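Local coordinates for hypothetical conserved protein (Geobacillus kaustophilus, PDB 2QYH) that is of unknown function but is probably a magnesium-dependent phosphatase of the haloacid dehalogenase type, at residues V102-E107 with Q145-C150. Residues are numbered along the deposited sequence; the frame is centred on the assembly and turned at random.
Sequences VFMDAE and QALLFC
V102 and L147 form an antiparallel hydrogen-bonded pair between strands 101-104 and 145-148. Their side chains lie side by side and point the same way. L147 N gives its hydrogen to V102 O at 2.8 Å. V102 N returns a bond to L147 O, though that oxygen is less surely placed. Two residues on, M104 N binds Q145 O at 3.0 Å. CB of M104 also lies 3.3 Å from Q145 O, with CG a little farther off. A146 and F103 form the non-hydrogen-bonded pair between them, on the other face of the sheet, where the F103 ring meets that of Y138.

The face with V102, M104, Q145 and L147 carries most of the side-chain contact. V102 splits its branches between two partners. CG1, anti to the backbone N (chi1 163°), lies near CD1 of L147. CG2 instead meets the F149 ring obliquely near CE1. F149 lies just beyond the strand, but its ring reaches back to V102, and V102 N lies in plane at the ring edge. M104 is a selenomethionine. Its chain runs extended through chi2, then bends at chi3 (73°). SE comes 4.1 Å from CG of L147, and the two side chains pass at a slant. Helix 117-124 covers V102, L147 and F149, while M109 of strand 109-111 touches V102, M104 and L147.

These are neighbouring interior strands of the antiparallel five-stranded sheet, separate from the mixed sheet. This is consistent with the cap domain of a HAD hydrolase. The contact joins strands by backbone bonds and packs V102, M104 and L147 together on one face, with the polar Q145 at the M104 end. Its chemistry implies a buried, mostly apolar seam, probably in the cap, with no charged pair between the two segments.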
loop_
_atom_site.group_PDB
_atom_site.type_symbol
_atom_site.label_atom_id
_atom_site.label_comp_id
_atom_site.label_asym_id
_atom_site.label_seq_id
_atom_site.Cartn_x
_atom_site.Cartn_y
_atom_site.Cartn_z
ATOM N N VAL D 102 4.953 -0.526 -20.992
ATOM C CA VAL D 102 5.213 0.063 -19.693
ATOM C C VAL D 102 6.334 -0.787 -19.128
ATOM O O VAL D 102 6.248 -2.015 -19.132
ATOM C CB VAL D 102 3.969 0.025 -18.773
ATOM C CG1 VAL D 102 4.379 0.246 -17.321
ATOM C CG2 VAL D 102 2.988 1.121 -19.196
ATOM N N PHE D 103 7.401 -0.123 -18.694
ATOM C CA PHE D 103 8.566 -0.793 -18.125
ATOM C C PHE D 103 8.461 -0.787 -16.607
ATOM O O PHE D 103 8.235 0.260 -16.002
ATOM C CB PHE D 103 9.835 -0.072 -18.564
ATOM C CG PHE D 103 9.870 0.223 -20.024
ATOM C CD1 PHE D 103 9.953 -0.809 -20.953
ATOM C CD2 PHE D 103 9.769 1.535 -20.480
ATOM C CE1 PHE D 103 9.931 -0.539 -22.324
ATOM C CE2 PHE D 103 9.747 1.819 -21.844
ATOM C CZ PHE D 103 9.827 0.778 -22.770
HETATM N N MSE D 104 8.637 -1.963 -16.006
HETATM C CA MSE D 104 8.537 -2.134 -14.558
HETATM C C MSE D 104 9.792 -2.674 -13.878
HETATM O O MSE D 104 10.409 -3.632 -14.350
HETATM C CB MSE D 104 7.398 -3.092 -14.236
HETATM C CG MSE D 104 6.085 -2.759 -14.880
HETATM SE SE MSE D 104 4.900 -4.282 -14.787
HETATM C CE MSE D 104 4.472 -4.234 -12.905
ATOM N N ASP D 105 10.179 -2.045 -12.771
ATOM C CA ASP D 105 11.305 -2.536 -11.989
ATOM C C ASP D 105 10.780 -2.658 -10.562
ATOM O O ASP D 105 9.579 -2.547 -10.345
ATOM C CB ASP D 105 12.541 -1.622 -12.091
ATOM C CG ASP D 105 12.353 -0.269 -11.442
ATOM O OD1 ASP D 105 11.313 -0.023 -10.797
ATOM O OD2 ASP D 105 13.282 0.557 -11.579
ATOM N N ALA D 106 11.650 -2.888 -9.593
ATOM C CA ALA D 106 11.190 -3.059 -8.225
ATOM C C ALA D 106 10.616 -1.813 -7.548
ATOM O O ALA D 106 9.742 -1.924 -6.681
ATOM C CB ALA D 106 12.312 -3.638 -7.384
ATOM N N GLU D 107 11.089 -0.632 -7.937
ATOM C CA GLU D 107 10.618 0.607 -7.317
ATOM C C GLU D 107 9.496 1.303 -8.058
ATOM O O GLU D 107 8.509 1.722 -7.453
ATOM C CB GLU D 107 11.767 1.613 -7.159
ATOM C CG GLU D 107 12.797 1.291 -6.092
ATOM C CD GLU D 107 13.591 0.037 -6.393
ATOM O OE1 GLU D 107 14.085 -0.098 -7.536
ATOM O OE2 GLU D 107 13.729 -0.810 -5.482
ATOM N N GLN D 145 9.932 -6.883 -15.771
ATOM C CA GLN D 145 8.704 -7.255 -16.442
ATOM C C GLN D 145 8.204 -6.016 -17.158
ATOM O O GLN D 145 8.519 -4.891 -16.762
ATOM C CB GLN D 145 7.690 -7.734 -15.402
ATOM C CG GLN D 145 6.419 -8.323 -15.956
ATOM C CD GLN D 145 5.599 -9.011 -14.878
ATOM O OE1 GLN D 145 6.068 -9.960 -14.240
ATOM N NE2 GLN D 145 4.369 -8.537 -14.668
ATOM N N ALA D 146 7.442 -6.214 -18.225
ATOM C CA ALA D 146 6.923 -5.084 -18.973
ATOM C C ALA D 146 5.486 -5.347 -19.359
ATOM O O ALA D 146 4.973 -6.454 -19.177
ATOM C CB ALA D 146 7.775 -4.837 -20.220
ATOM N N LEU D 147 4.841 -4.311 -19.883
ATOM C CA LEU D 147 3.457 -4.403 -20.307
ATOM C C LEU D 147 3.345 -3.935 -21.746
ATOM O O LEU D 147 3.853 -2.870 -22.103
ATOM C CB LEU D 147 2.577 -3.533 -19.413
ATOM C CG LEU D 147 2.388 -3.980 -17.964
ATOM C CD1 LEU D 147 1.785 -2.847 -17.161
ATOM C CD2 LEU D 147 1.492 -5.215 -17.912
ATOM N N LEU D 148 2.697 -4.749 -22.572
ATOM C CA LEU D 148 2.490 -4.412 -23.974
ATOM C C LEU D 148 1.018 -4.099 -24.123
ATOM O O LEU D 148 0.167 -4.885 -23.702
ATOM C CB LEU D 148 2.848 -5.590 -24.879
ATOM C CG LEU D 148 2.580 -5.383 -26.374
ATOM C CD1 LEU D 148 3.462 -4.265 -26.908
ATOM C CD2 LEU D 148 2.859 -6.668 -27.119
ATOM N N PHE D 149 0.712 -2.952 -24.711
ATOM C CA PHE D 149 -0.678 -2.584 -24.882
ATOM C C PHE D 149 -1.161 -2.750 -26.312
ATOM O O PHE D 149 -0.859 -1.941 -27.193
ATOM C CB PHE D 149 -0.903 -1.161 -24.386
ATOM C CG PHE D 149 -0.580 -0.985 -22.933
ATOM C CD1 PHE D 149 0.733 -0.798 -22.519
ATOM C CD2 PHE D 149 -1.584 -1.064 -21.970
ATOM C CE1 PHE D 149 1.045 -0.696 -21.168
ATOM C CE2 PHE D 149 -1.283 -0.963 -20.620
ATOM C CZ PHE D 149 0.036 -0.779 -20.216
ATOM N N CYS D 150 -1.904 -3.833 -26.520
ATOM C CA CYS D 150 -2.476 -4.177 -27.807
ATOM C C CYS D 150 -3.538 -5.227 -27.518
ATOM O O CYS D 150 -3.542 -5.834 -26.440
ATOM C CB CYS D 150 -1.411 -4.767 -28.737
ATOM S SG CYS D 150 -1.006 -6.496 -28.405
#